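Side-chain contacts in peroxisomal fatty acid beta-oxidation multifunctional protein MFP2 (Arabidopsis thaliana, PDB 2WTB), which hydrates long-chain enoyl-CoA esters and oxidises the resulting 3-hydroxyacyl-CoAs during peroxisomal fatty acid beta-oxidation in germinating seeds: residues 9-14 with 44-49; 19-24 with 37-42; 31-36 with 87-92. All blocks are in the same frame, centred on the assembly; numbering follows the deposited sequence.

Contact 1. Residues 9-14 with 44-49; sequences TVMEVG and EEALSR
R49 and V13 meet from opposite directions, the guanidinium laying one face against a methyl of the strand. From CB and CG the R49 chain runs extended to CD, then bends (chi3 54°), which swings NE and the planar head back toward segment 9-14. NE is hydrogen-bonded just beyond its own segment. CZ and NH1 each lie 3.6 Å from V13 CG2, and this methyl sits 3.3 Å above the guanidinium plane, offset toward its rim; NH2 also passes V13 CB at 3.9 Å. Two carboxylates grip the group. NH1 reaches E45 OE2 at 3.1 Å almost within its own plane, on the anti side of that oxygen, and NH2 forms a second salt bridge with D51 OD2. Bonds to two acids probably hold the head's rotation and are likely to balance its charge. Two residues earlier on the strand, M11 adds an apolar touch: its CE lies 3.8 Å from A46 CB, three residues before R49. The contact thus closes the C-terminal end of helix 33-46 against strand 8-13, an outermost strand of the six-stranded sheet, where M11 also packs on A19 and I21 of neighbouring strand 18-24 and V52 touches both V13 and A46.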
ATOM      1  N   THR A   9     -29.287  11.423  -4.769  1.00 52.89           N
ATOM      2  CA  THR A   9     -29.113  12.145  -6.024  1.00 57.83           C
ATOM      3  C   THR A   9     -30.207  13.193  -6.153  1.00 72.09           C
ATOM      4  O   THR A   9     -31.332  12.985  -5.701  1.00 80.32           O
ATOM      5  CB  THR A   9     -29.197  11.216  -7.246  1.00 65.59           C
ATOM      6  OG1 THR A   9     -30.532  10.713  -7.375  1.00 62.67           O
ATOM      7  CG2 THR A   9     -28.221  10.053  -7.112  1.00 71.92           C
ATOM      8  N   VAL A  10     -29.875  14.321  -6.769  1.00 69.72           N
ATOM      9  CA  VAL A  10     -30.856  15.368  -7.017  1.00 59.35           C
ATOM     10  C   VAL A  10     -30.971  15.635  -8.513  1.00 61.09           C
ATOM     11  O   VAL A  10     -29.963  15.817  -9.195  1.00 70.17           O
ATOM     12  CB  VAL A  10     -30.487  16.676  -6.289  1.00 64.00           C
ATOM     13  CG1 VAL A  10     -31.357  17.823  -6.781  1.00 61.61           C
ATOM     14  CG2 VAL A  10     -30.616  16.504  -4.779  1.00 58.18           C
ATOM     15  N   MET A  11     -32.199  15.647  -9.021  1.00 56.39           N
ATOM     16  CA  MET A  11     -32.432  15.912 -10.438  1.00 57.86           C
ATOM     17  C   MET A  11     -33.190  17.218 -10.642  1.00 63.44           C
ATOM     18  O   MET A  11     -34.188  17.478  -9.971  1.00 62.64           O
ATOM     19  CB  MET A  11     -33.192  14.754 -11.092  1.00 58.29           C
ATOM     20  CG  MET A  11     -33.738  15.072 -12.477  1.00 59.12           C
ATOM     21  SD  MET A  11     -34.768  13.751 -13.155  1.00 73.94           S
ATOM     22  CE  MET A  11     -33.542  12.740 -13.968  1.00 77.18           C
ATOM     23  N   GLU A  12     -32.706  18.037 -11.570  1.00 67.06           N
ATOM     24  CA  GLU A  12     -33.353  19.304 -11.891  1.00 68.13           C
ATOM     25  C   GLU A  12     -33.478  19.479 -13.401  1.00 61.94           C
ATOM     26  O   GLU A  12     -32.510  19.299 -14.137  1.00 60.01           O
ATOM     27  CB  GLU A  12     -32.576  20.471 -11.280  1.00 74.08           C
ATOM     28  CG  GLU A  12     -32.469  20.400  -9.765  1.00 92.75           C
ATOM     29  CD  GLU A  12     -31.698  21.563  -9.177  1.00103.51           C
ATOM     30  OE1 GLU A  12     -31.139  22.359  -9.959  1.00114.87           O
ATOM     31  OE2 GLU A  12     -31.652  21.678  -7.933  1.00 99.81           O
ATOM     32  N   VAL A  13     -34.677  19.825 -13.855  1.00 52.83           N
ATOM     33  CA  VAL A  13     -34.932  19.988 -15.281  1.00 48.14           C
ATOM     34  C   VAL A  13     -34.848  21.450 -15.697  1.00 52.92           C
ATOM     35  O   VAL A  13     -35.657  22.275 -15.273  1.00 66.63           O
ATOM     36  CB  VAL A  13     -36.318  19.446 -15.673  1.00 43.11           C
ATOM     37  CG1 VAL A  13     -36.532  19.598 -17.168  1.00 43.28           C
ATOM     38  CG2 VAL A  13     -36.460  17.993 -15.248  1.00 44.13           C
ATOM     39  N   GLY A  14     -33.865  21.764 -16.533  1.00 56.40           N
ATOM     40  CA  GLY A  14     -33.678  23.120 -17.011  1.00 54.10           C
ATOM     41  C   GLY A  14     -34.786  23.548 -17.951  1.00 56.83           C
ATOM     42  O   GLY A  14     -35.676  22.760 -18.274  1.00 58.22           O
ATOM     43  N   GLU A  44     -36.449   6.766 -14.709  1.00 65.40           N
ATOM     44  CA  GLU A  44     -37.810   6.336 -14.992  1.00 69.95           C
ATOM     45  C   GLU A  44     -38.731   7.542 -15.112  1.00 70.31           C
ATOM     46  O   GLU A  44     -39.701   7.521 -15.868  1.00 79.53           O
ATOM     47  CB  GLU A  44     -38.308   5.372 -13.916  1.00 65.23           C
ATOM     48  CG  GLU A  44     -37.527   4.071 -13.872  1.00 66.30           C
ATOM     49  CD  GLU A  44     -38.026   3.125 -12.803  1.00 82.11           C
ATOM     50  OE1 GLU A  44     -38.932   3.517 -12.037  1.00 92.29           O
ATOM     51  OE2 GLU A  44     -37.510   1.989 -12.730  1.00 81.40           O
ATOM     52  N   GLU A  45     -38.414   8.597 -14.371  1.00 60.11           N
ATOM     53  CA  GLU A  45     -39.178   9.836 -14.440  1.00 66.69           C
ATOM     54  C   GLU A  45     -38.818  10.636 -15.686  1.00 67.16           C
ATOM     55  O   GLU A  45     -39.697  11.085 -16.422  1.00 75.41           O
ATOM     56  CB  GLU A  45     -38.946  10.686 -13.188  1.00 72.20           C
ATOM     57  CG  GLU A  45     -39.466  12.112 -13.309  1.00 72.99           C
ATOM     58  CD  GLU A  45     -39.278  12.919 -12.037  1.00 74.47           C
ATOM     59  OE1 GLU A  45     -38.847  12.338 -11.017  1.00 69.90           O
ATOM     60  OE2 GLU A  45     -39.566  14.136 -12.057  1.00 72.39           O
ATOM     61  N   ALA A  46     -37.521  10.811 -15.918  1.00 60.07           N
ATOM     62  CA  ALA A  46     -37.041  11.612 -17.040  1.00 60.58           C
ATOM     63  C   ALA A  46     -37.519  11.057 -18.377  1.00 61.00           C
ATOM     64  O   ALA A  46     -37.796  11.811 -19.310  1.00 51.38           O
ATOM     65  CB  ALA A  46     -35.522  11.708 -17.014  1.00 53.10           C
ATOM     66  N   LEU A  47     -37.615   9.736 -18.467  1.00 62.44           N
ATOM     67  CA  LEU A  47     -38.008   9.093 -19.716  1.00 68.17           C
ATOM     68  C   LEU A  47     -39.527   9.045 -19.863  1.00 79.49           C
ATOM     69  O   LEU A  47     -40.049   8.528 -20.850  1.00 89.36           O
ATOM     70  CB  LEU A  47     -37.403   7.689 -19.809  1.00 51.61           C
ATOM     71  CG  LEU A  47     -35.877   7.631 -19.692  1.00 49.12           C
ATOM     72  CD1 LEU A  47     -35.387   6.204 -19.489  1.00 51.54           C
ATOM     73  CD2 LEU A  47     -35.217   8.266 -20.910  1.00 44.37           C
ATOM     74  N   SER A  48     -40.230   9.594 -18.877  1.00 74.49           N
ATOM     75  CA  SER A  48     -41.688   9.646 -18.913  1.00 75.56           C
ATOM     76  C   SER A  48     -42.185  11.082 -19.017  1.00 76.34           C
ATOM     77  O   SER A  48     -43.308  11.331 -19.454  1.00 83.84           O
ATOM     78  CB  SER A  48     -42.279   8.979 -17.672  1.00 79.72           C
ATOM     79  OG  SER A  48     -41.877   7.623 -17.588  1.00 93.86           O
ATOM     80  N   ARG A  49     -41.341  12.026 -18.613  1.00 63.01           N
ATOM     81  CA  ARG A  49     -41.699  13.438 -18.652  1.00 65.07           C
ATOM     82  C   ARG A  49     -41.544  14.018 -20.055  1.00 68.91           C
ATOM     83  O   ARG A  49     -40.482  13.918 -20.666  1.00 67.18           O
ATOM     84  CB  ARG A  49     -40.861  14.235 -17.649  1.00 64.74           C
ATOM     85  CG  ARG A  49     -41.235  13.979 -16.197  1.00 66.91           C
ATOM     86  CD  ARG A  49     -40.393  14.806 -15.244  1.00 59.11           C
ATOM     87  NE  ARG A  49     -40.436  16.230 -15.563  1.00 57.26           N
ATOM     88  CZ  ARG A  49     -39.970  17.185 -14.767  1.00 63.75           C
ATOM     89  NH1 ARG A  49     -39.429  16.869 -13.598  1.00 69.86           N
ATOM     90  NH2 ARG A  49     -40.046  18.454 -15.134  1.00 66.40           N
TER

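Contact 2. Residues 19-24 with 37-42; sequences AVITLI and YNLKSN
Apolar packing between I21 and L39 joins strand 18-24 to the helix lying on the sheet. L39 CD1 fits against both ends of the branched isoleucine, 3.9 Å from I21 CG2 and equally far from I21 CD1, the two side chains crossing at about a right angle. L39 has CG anti to its own backbone N (chi1 -172°), a setting that brings CD1 closer to the strand than the direction of its CB would suggest. L23, also buried, turns its end toward the same helix without close contact.

The contact belongs to the beta-alpha-beta unit formed by strand 18-24, helix 33-46 and strand 54-59, part of the crotonase fold. I21 is tied into the sheet by backbone bonds to V56 and T58, and its side chain touches I55. The side chain of L39 lies about 11 Å from that of E119, the predicted nucleophile.

A polar side chain, N42, makes van der Waals contact with I21, sliding past it in the opposite direction. Its CB sits 3.5 Å from I21 CD1, while ND2 lies 3.3 Å from I21 CG2. The amide nitrogen donates to no atom of strand 18-24; T9 OG1 of strand 8-13 is its hydrogen-bond partner. With an alanine in place of I21 both contacting methyls are gone, which is likely to open a gap beside L39 CD1 and leave N42 CB and ND2 without their apolar neighbour.

Within the helix, Y37 O is held twice by S41, through the backbone N at 3.1 Å and through OG at 3.2 Å, the two donors arriving from opposite faces of the carbonyl plane.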
ATOM      1  N   ALA A  19     -32.382  17.277 -18.167  1.00 51.55           N
ATOM      2  CA  ALA A  19     -32.403  16.896 -16.763  1.00 47.80           C
ATOM      3  C   ALA A  19     -30.985  16.654 -16.247  1.00 54.33           C
ATOM      4  O   ALA A  19     -30.278  15.775 -16.737  1.00 64.23           O
ATOM      5  CB  ALA A  19     -33.267  15.656 -16.561  1.00 43.15           C
ATOM      6  N   VAL A  20     -30.579  17.444 -15.257  1.00 51.18           N
ATOM      7  CA  VAL A  20     -29.261  17.308 -14.646  1.00 45.98           C
ATOM      8  C   VAL A  20     -29.356  16.543 -13.331  1.00 51.38           C
ATOM      9  O   VAL A  20     -30.056  16.964 -12.412  1.00 68.85           O
ATOM     10  CB  VAL A  20     -28.631  18.680 -14.361  1.00 48.88           C
ATOM     11  CG1 VAL A  20     -27.226  18.514 -13.801  1.00 45.86           C
ATOM     12  CG2 VAL A  20     -28.618  19.530 -15.620  1.00 54.55           C
ATOM     13  N   ILE A  21     -28.646  15.423 -13.246  1.00 41.75           N
ATOM     14  CA  ILE A  21     -28.647  14.596 -12.047  1.00 42.92           C
ATOM     15  C   ILE A  21     -27.311  14.700 -11.324  1.00 54.85           C
ATOM     16  O   ILE A  21     -26.268  14.359 -11.886  1.00 55.70           O
ATOM     17  CB  ILE A  21     -28.903  13.119 -12.392  1.00 47.26           C
ATOM     18  CG1 ILE A  21     -30.194  12.973 -13.195  1.00 47.29           C
ATOM     19  CG2 ILE A  21     -28.951  12.268 -11.131  1.00 38.57           C
ATOM     20  CD1 ILE A  21     -30.506  11.549 -13.563  1.00 45.25           C
ATOM     21  N   THR A  22     -27.345  15.165 -10.077  1.00 51.33           N
ATOM     22  CA  THR A  22     -26.128  15.316  -9.284  1.00 51.21           C
ATOM     23  C   THR A  22     -25.961  14.171  -8.292  1.00 57.74           C
ATOM     24  O   THR A  22     -26.845  13.907  -7.479  1.00 60.73           O
ATOM     25  CB  THR A  22     -26.102  16.650  -8.506  1.00 53.17           C
ATOM     26  OG1 THR A  22     -26.355  17.741  -9.401  1.00 47.03           O
ATOM     27  CG2 THR A  22     -24.748  16.851  -7.835  1.00 41.64           C
ATOM     28  N   LEU A  23     -24.820  13.494  -8.365  1.00 53.10           N
ATOM     29  CA  LEU A  23     -24.510  12.420  -7.434  1.00 44.06           C
ATOM     30  C   LEU A  23     -23.994  13.007  -6.127  1.00 53.94           C
ATOM     31  O   LEU A  23     -22.988  13.716  -6.107  1.00 62.40           O
ATOM     32  CB  LEU A  23     -23.474  11.468  -8.034  1.00 44.04           C
ATOM     33  CG  LEU A  23     -23.767  10.915  -9.434  1.00 48.44           C
ATOM     34  CD1 LEU A  23     -22.595  10.084  -9.933  1.00 51.54           C
ATOM     35  CD2 LEU A  23     -25.054  10.101  -9.452  1.00 36.46           C
ATOM     36  N   ILE A  24     -24.688  12.709  -5.036  1.00 52.38           N
ATOM     37  CA  ILE A  24     -24.363  13.305  -3.747  1.00 59.52           C
ATOM     38  C   ILE A  24     -24.135  12.254  -2.665  1.00 61.72           C
ATOM     39  O   ILE A  24     -25.083  11.766  -2.050  1.00 63.08           O
ATOM     40  CB  ILE A  24     -25.474  14.268  -3.288  1.00 53.78           C
ATOM     41  CG1 ILE A  24     -25.807  15.260  -4.402  1.00 54.15           C
ATOM     42  CG2 ILE A  24     -25.059  14.998  -2.025  1.00 51.23           C
ATOM     43  CD1 ILE A  24     -26.898  16.232  -4.035  1.00 67.27           C
ATOM     44  N   TYR A  37     -30.360   3.526  -6.759  1.00 65.37           N
ATOM     45  CA  TYR A  37     -31.812   3.388  -6.827  1.00 74.91           C
ATOM     46  C   TYR A  37     -32.499   4.739  -6.992  1.00 65.99           C
ATOM     47  O   TYR A  37     -33.566   4.833  -7.598  1.00 66.66           O
ATOM     48  CB  TYR A  37     -32.357   2.643  -5.604  1.00 86.60           C
ATOM     49  CG  TYR A  37     -31.837   1.228  -5.488  1.00 94.85           C
ATOM     50  CD1 TYR A  37     -31.752   0.409  -6.607  1.00 99.26           C
ATOM     51  CD2 TYR A  37     -31.437   0.709  -4.264  1.00 94.89           C
ATOM     52  CE1 TYR A  37     -31.276  -0.885  -6.511  1.00104.88           C
ATOM     53  CE2 TYR A  37     -30.961  -0.586  -4.158  1.00100.53           C
ATOM     54  CZ  TYR A  37     -30.883  -1.378  -5.286  1.00106.35           C
ATOM     55  OH  TYR A  37     -30.411  -2.667  -5.190  1.00110.25           O
ATOM     56  N   ASN A  38     -31.885   5.785  -6.450  1.00 59.22           N
ATOM     57  CA  ASN A  38     -32.362   7.137  -6.690  1.00 73.16           C
ATOM     58  C   ASN A  38     -32.148   7.497  -8.153  1.00 75.59           C
ATOM     59  O   ASN A  38     -32.958   8.195  -8.762  1.00 80.68           O
ATOM     60  CB  ASN A  38     -31.635   8.139  -5.792  1.00 81.96           C
ATOM     61  CG  ASN A  38     -32.048   8.026  -4.340  1.00 90.61           C
ATOM     62  OD1 ASN A  38     -32.883   7.196  -3.982  1.00 95.57           O
ATOM     63  ND2 ASN A  38     -31.464   8.865  -3.493  1.00 95.59           N
ATOM     64  N   LEU A  39     -31.045   7.007  -8.708  1.00 67.96           N
ATOM     65  CA  LEU A  39     -30.714   7.229 -10.107  1.00 61.98           C
ATOM     66  C   LEU A  39     -31.733   6.528 -10.999  1.00 67.91           C
ATOM     67  O   LEU A  39     -32.249   7.111 -11.955  1.00 60.52           O
ATOM     68  CB  LEU A  39     -29.307   6.707 -10.397  1.00 48.95           C
ATOM     69  CG  LEU A  39     -28.713   7.020 -11.766  1.00 45.39           C
ATOM     70  CD1 LEU A  39     -28.650   8.522 -11.982  1.00 47.46           C
ATOM     71  CD2 LEU A  39     -27.332   6.407 -11.886  1.00 48.40           C
ATOM     72  N   LYS A  40     -32.017   5.270 -10.673  1.00 70.99           N
ATOM     73  CA  LYS A  40     -33.021   4.490 -11.383  1.00 62.13           C
ATOM     74  C   LYS A  40     -34.342   5.247 -11.439  1.00 68.35           C
ATOM     75  O   LYS A  40     -34.950   5.373 -12.500  1.00 79.00           O
ATOM     76  CB  LYS A  40     -33.214   3.130 -10.706  1.00 53.67           C
ATOM     77  CG  LYS A  40     -34.331   2.279 -11.293  1.00 58.46           C
ATOM     78  CD  LYS A  40     -34.409   0.930 -10.589  1.00 73.21           C
ATOM     79  CE  LYS A  40     -35.490   0.036 -11.180  1.00 75.87           C
ATOM     80  NZ  LYS A  40     -36.847   0.357 -10.657  1.00 80.09           N
ATOM     81  N   SER A  41     -34.780   5.754 -10.290  1.00 62.40           N
ATOM     82  CA  SER A  41     -36.019   6.520 -10.218  1.00 60.36           C
ATOM     83  C   SER A  41     -35.920   7.772 -11.077  1.00 58.68           C
ATOM     84  O   SER A  41     -36.839   8.091 -11.833  1.00 56.20           O
ATOM     85  CB  SER A  41     -36.338   6.896  -8.770  1.00 73.30           C
ATOM     86  OG  SER A  41     -36.569   5.740  -7.984  1.00 90.27           O
ATOM     87  N   ASN A  42     -34.800   8.478 -10.952  1.00 58.58           N
ATOM     88  CA  ASN A  42     -34.545   9.653 -11.773  1.00 66.96           C
ATOM     89  C   ASN A  42     -34.845   9.366 -13.234  1.00 75.18           C
ATOM     90  O   ASN A  42     -35.600  10.095 -13.881  1.00 77.23           O
ATOM     91  CB  ASN A  42     -33.088  10.102 -11.633  1.00 69.05           C
ATOM     92  CG  ASN A  42     -32.816  10.813 -10.325  1.00 68.99           C
ATOM     93  OD1 ASN A  42     -33.715  11.403  -9.725  1.00 74.04           O
ATOM     94  ND2 ASN A  42     -31.566  10.768  -9.879  1.00 61.57           N
TER

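Contact 3. Residues 31-36 with 87-92; sequences LSFDVL and GYISID
I89 CD1 touches both L36 and F33, and this methyl makes the shortest approaches between the two segments. L36 CD1 lies 3.5 Å from I89 CD1 and 4.1 Å from I89 CG2, so the leucine tip touches both branches of the isoleucine. I89 has CG1 anti to its carbonyl carbon (chi1 -60°), and from there CD1 extends across to L36. Both residues are buried, and F148 closes on I89 from a loop.

F33 forms the more exposed margin, with less surface buried though the approach is similarly close. I89 CD1 comes in at the edge of its ring, near the ring plane, 3.6 Å from F33 CE1; no stacking over a ring face is made with I89, and the phenylalanine gives up much less surface here than the isoleucine does.

S32 is the N-cap of helix 33-46: its OG accepts a nearly straight bond (178°) from V35 N at 3.2 Å. In the partner segment, residues 88-92 form a wider pi-type turn, and I91 on its other flank packs on helix 263-277. I89 lies about 8 Å between side chains from E119, the predicted nucleophile, and L36 about 11 Å from E139, the predicted proton acceptor, consistent with apolar packing near the predicted hydratase site of the crotonase fold.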
ATOM      1  N   LEU A  31     -20.749   5.172  -5.544  1.00 65.80           N
ATOM      2  CA  LEU A  31     -22.038   4.661  -5.991  1.00 66.81           C
ATOM      3  C   LEU A  31     -22.603   3.615  -5.038  1.00 70.90           C
ATOM      4  O   LEU A  31     -22.472   2.414  -5.274  1.00 87.08           O
ATOM      5  CB  LEU A  31     -21.920   4.066  -7.394  1.00 67.00           C
ATOM      6  CG  LEU A  31     -21.517   5.010  -8.525  1.00 60.96           C
ATOM      7  CD1 LEU A  31     -21.431   4.241  -9.832  1.00 57.62           C
ATOM      8  CD2 LEU A  31     -22.496   6.170  -8.642  1.00 52.89           C
ATOM      9  N   SER A  32     -23.232   4.073  -3.964  1.00 65.14           N
ATOM     10  CA  SER A  32     -23.946   3.170  -3.074  1.00 69.80           C
ATOM     11  C   SER A  32     -25.214   2.697  -3.770  1.00 75.09           C
ATOM     12  O   SER A  32     -25.622   3.265  -4.784  1.00 68.43           O
ATOM     13  CB  SER A  32     -24.310   3.883  -1.775  1.00 61.04           C
ATOM     14  OG  SER A  32     -25.260   4.905  -2.018  1.00 65.43           O
ATOM     15  N   PHE A  33     -25.839   1.657  -3.230  1.00 76.12           N
ATOM     16  CA  PHE A  33     -27.110   1.190  -3.767  1.00 72.13           C
ATOM     17  C   PHE A  33     -28.134   2.310  -3.687  1.00 81.92           C
ATOM     18  O   PHE A  33     -28.933   2.499  -4.603  1.00 88.05           O
ATOM     19  CB  PHE A  33     -27.608  -0.039  -3.005  1.00 80.37           C
ATOM     20  CG  PHE A  33     -26.820  -1.283  -3.287  1.00 81.65           C
ATOM     21  CD1 PHE A  33     -26.805  -1.834  -4.559  1.00 80.46           C
ATOM     22  CD2 PHE A  33     -26.096  -1.904  -2.284  1.00 78.36           C
ATOM     23  CE1 PHE A  33     -26.079  -2.978  -4.826  1.00 82.43           C
ATOM     24  CE2 PHE A  33     -25.368  -3.051  -2.544  1.00 83.45           C
ATOM     25  CZ  PHE A  33     -25.359  -3.589  -3.817  1.00 82.27           C
ATOM     26  N   ASP A  34     -28.096   3.055  -2.586  1.00 80.51           N
ATOM     27  CA  ASP A  34     -28.998   4.181  -2.382  1.00 80.69           C
ATOM     28  C   ASP A  34     -28.932   5.126  -3.573  1.00 80.92           C
ATOM     29  O   ASP A  34     -29.942   5.408  -4.216  1.00 81.57           O
ATOM     30  CB  ASP A  34     -28.636   4.937  -1.103  1.00 89.80           C
ATOM     31  CG  ASP A  34     -28.586   4.036   0.116  1.00106.69           C
ATOM     32  OD1 ASP A  34     -28.850   4.533   1.231  1.00113.90           O
ATOM     33  OD2 ASP A  34     -28.282   2.833  -0.036  1.00112.87           O
ATOM     34  N   VAL A  35     -27.730   5.613  -3.859  1.00 78.31           N
ATOM     35  CA  VAL A  35     -27.511   6.489  -4.999  1.00 68.90           C
ATOM     36  C   VAL A  35     -28.061   5.849  -6.268  1.00 59.46           C
ATOM     37  O   VAL A  35     -28.773   6.490  -7.043  1.00 49.06           O
ATOM     38  CB  VAL A  35     -26.010   6.802  -5.182  1.00 64.12           C
ATOM     39  CG1 VAL A  35     -25.763   7.514  -6.506  1.00 48.06           C
ATOM     40  CG2 VAL A  35     -25.495   7.629  -4.010  1.00 62.08           C
ATOM     41  N   LEU A  36     -27.740   4.574  -6.464  1.00 62.37           N
ATOM     42  CA  LEU A  36     -28.130   3.862  -7.678  1.00 64.74           C
ATOM     43  C   LEU A  36     -29.642   3.757  -7.854  1.00 66.55           C
ATOM     44  O   LEU A  36     -30.150   3.885  -8.967  1.00 74.90           O
ATOM     45  CB  LEU A  36     -27.493   2.471  -7.713  1.00 70.07           C
ATOM     46  CG  LEU A  36     -25.998   2.444  -8.034  1.00 69.72           C
ATOM     47  CD1 LEU A  36     -25.398   1.083  -7.721  1.00 64.75           C
ATOM     48  CD2 LEU A  36     -25.761   2.824  -9.487  1.00 63.95           C
ATOM     49  N   GLY A  87     -26.356  -9.253 -12.040  1.00105.39           N
ATOM     50  CA  GLY A  87     -26.070  -8.074 -12.836  1.00 97.03           C
ATOM     51  C   GLY A  87     -27.284  -7.185 -13.020  1.00 90.00           C
ATOM     52  O   GLY A  87     -27.468  -6.580 -14.075  1.00 88.56           O
ATOM     53  N   TYR A  88     -28.116  -7.107 -11.987  1.00 87.09           N
ATOM     54  CA  TYR A  88     -29.306  -6.268 -12.036  1.00 83.32           C
ATOM     55  C   TYR A  88     -28.944  -4.830 -12.378  1.00 71.95           C
ATOM     56  O   TYR A  88     -29.574  -4.207 -13.231  1.00 63.57           O
ATOM     57  CB  TYR A  88     -30.058  -6.316 -10.705  1.00 84.73           C
ATOM     58  CG  TYR A  88     -31.232  -5.366 -10.637  1.00 85.19           C
ATOM     59  CD1 TYR A  88     -32.331  -5.528 -11.470  1.00 84.46           C
ATOM     60  CD2 TYR A  88     -31.243  -4.309  -9.735  1.00 86.46           C
ATOM     61  CE1 TYR A  88     -33.407  -4.664 -11.410  1.00 86.06           C
ATOM     62  CE2 TYR A  88     -32.316  -3.441  -9.668  1.00 89.11           C
ATOM     63  CZ  TYR A  88     -33.394  -3.623 -10.509  1.00 91.72           C
ATOM     64  OH  TYR A  88     -34.465  -2.761 -10.445  1.00 97.98           O
ATOM     65  N   ILE A  89     -27.922  -4.307 -11.710  1.00 72.39           N
ATOM     66  CA  ILE A  89     -27.479  -2.942 -11.953  1.00 71.16           C
ATOM     67  C   ILE A  89     -26.757  -2.834 -13.289  1.00 70.59           C
ATOM     68  O   ILE A  89     -27.164  -2.074 -14.168  1.00 74.82           O
ATOM     69  CB  ILE A  89     -26.546  -2.447 -10.838  1.00 64.91           C
ATOM     70  CG1 ILE A  89     -27.266  -2.485  -9.491  1.00 61.52           C
ATOM     71  CG2 ILE A  89     -26.059  -1.040 -11.141  1.00 64.58           C
ATOM     72  CD1 ILE A  89     -26.361  -2.225  -8.311  1.00 64.06           C
ATOM     73  N   SER A  90     -25.684  -3.603 -13.430  1.00 73.90           N
ATOM     74  CA  SER A  90     -24.879  -3.594 -14.644  1.00 71.02           C
ATOM     75  C   SER A  90     -25.743  -3.665 -15.897  1.00 72.52           C
ATOM     76  O   SER A  90     -25.562  -2.890 -16.839  1.00 67.65           O
ATOM     77  CB  SER A  90     -23.894  -4.764 -14.627  1.00 69.13           C
ATOM     78  OG  SER A  90     -23.140  -4.813 -15.825  1.00 76.63           O
ATOM     79  N   ILE A  91     -26.694  -4.592 -15.894  1.00 71.49           N
ATOM     80  CA  ILE A  91     -27.476  -4.888 -17.086  1.00 69.06           C
ATOM     81  C   ILE A  91     -28.815  -4.155 -17.137  1.00 72.06           C
ATOM     82  O   ILE A  91     -29.077  -3.396 -18.069  1.00 69.35           O
ATOM     83  CB  ILE A  91     -27.713  -6.402 -17.217  1.00 61.25           C
ATOM     84  CG1 ILE A  91     -26.373  -7.140 -17.232  1.00 54.35           C
ATOM     85  CG2 ILE A  91     -28.515  -6.714 -18.469  1.00 65.95           C
ATOM     86  CD1 ILE A  91     -26.508  -8.640 -17.184  1.00 54.75           C
ATOM     87  N   ASP A  92     -29.660  -4.381 -16.137  1.00 67.14           N
ATOM     88  CA  ASP A  92     -31.007  -3.813 -16.139  1.00 64.41           C
ATOM     89  C   ASP A  92     -31.025  -2.294 -15.994  1.00 67.92           C
ATOM     90  O   ASP A  92     -31.788  -1.612 -16.675  1.00 71.12           O
ATOM     91  CB  ASP A  92     -31.871  -4.451 -15.051  1.00 76.35           C
ATOM     92  CG  ASP A  92     -32.371  -5.828 -15.436  1.00 87.87           C
ATOM     93  OD1 ASP A  92     -33.278  -6.345 -14.749  1.00 95.38           O
ATOM     94  OD2 ASP A  92     -31.865  -6.391 -16.429  1.00 90.52           O
TER

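All three contacts share helix 33-46, which meets the sheet through contacts 1 and 2 and helix 88-99 through contact 3. Centres of contacts 1 and 2 are about 8 Å apart, of 2 and 3 about 12 Å, and of 1 and 3 about 18 Å, following the helix from its C-terminal end back to its start. Along the chain, contact 2 nests inside the loop closed by contact 1, whereas contact 3 crosses both. Strands 8-13 and 18-24 are sheet neighbours, and K40 touching Y88 bridges contacts 2 and 3. One helix therefore ties the sheet edge of the N-terminal hydratase region to helix 88-99, whose I89 lies near the predicted nucleophile E119.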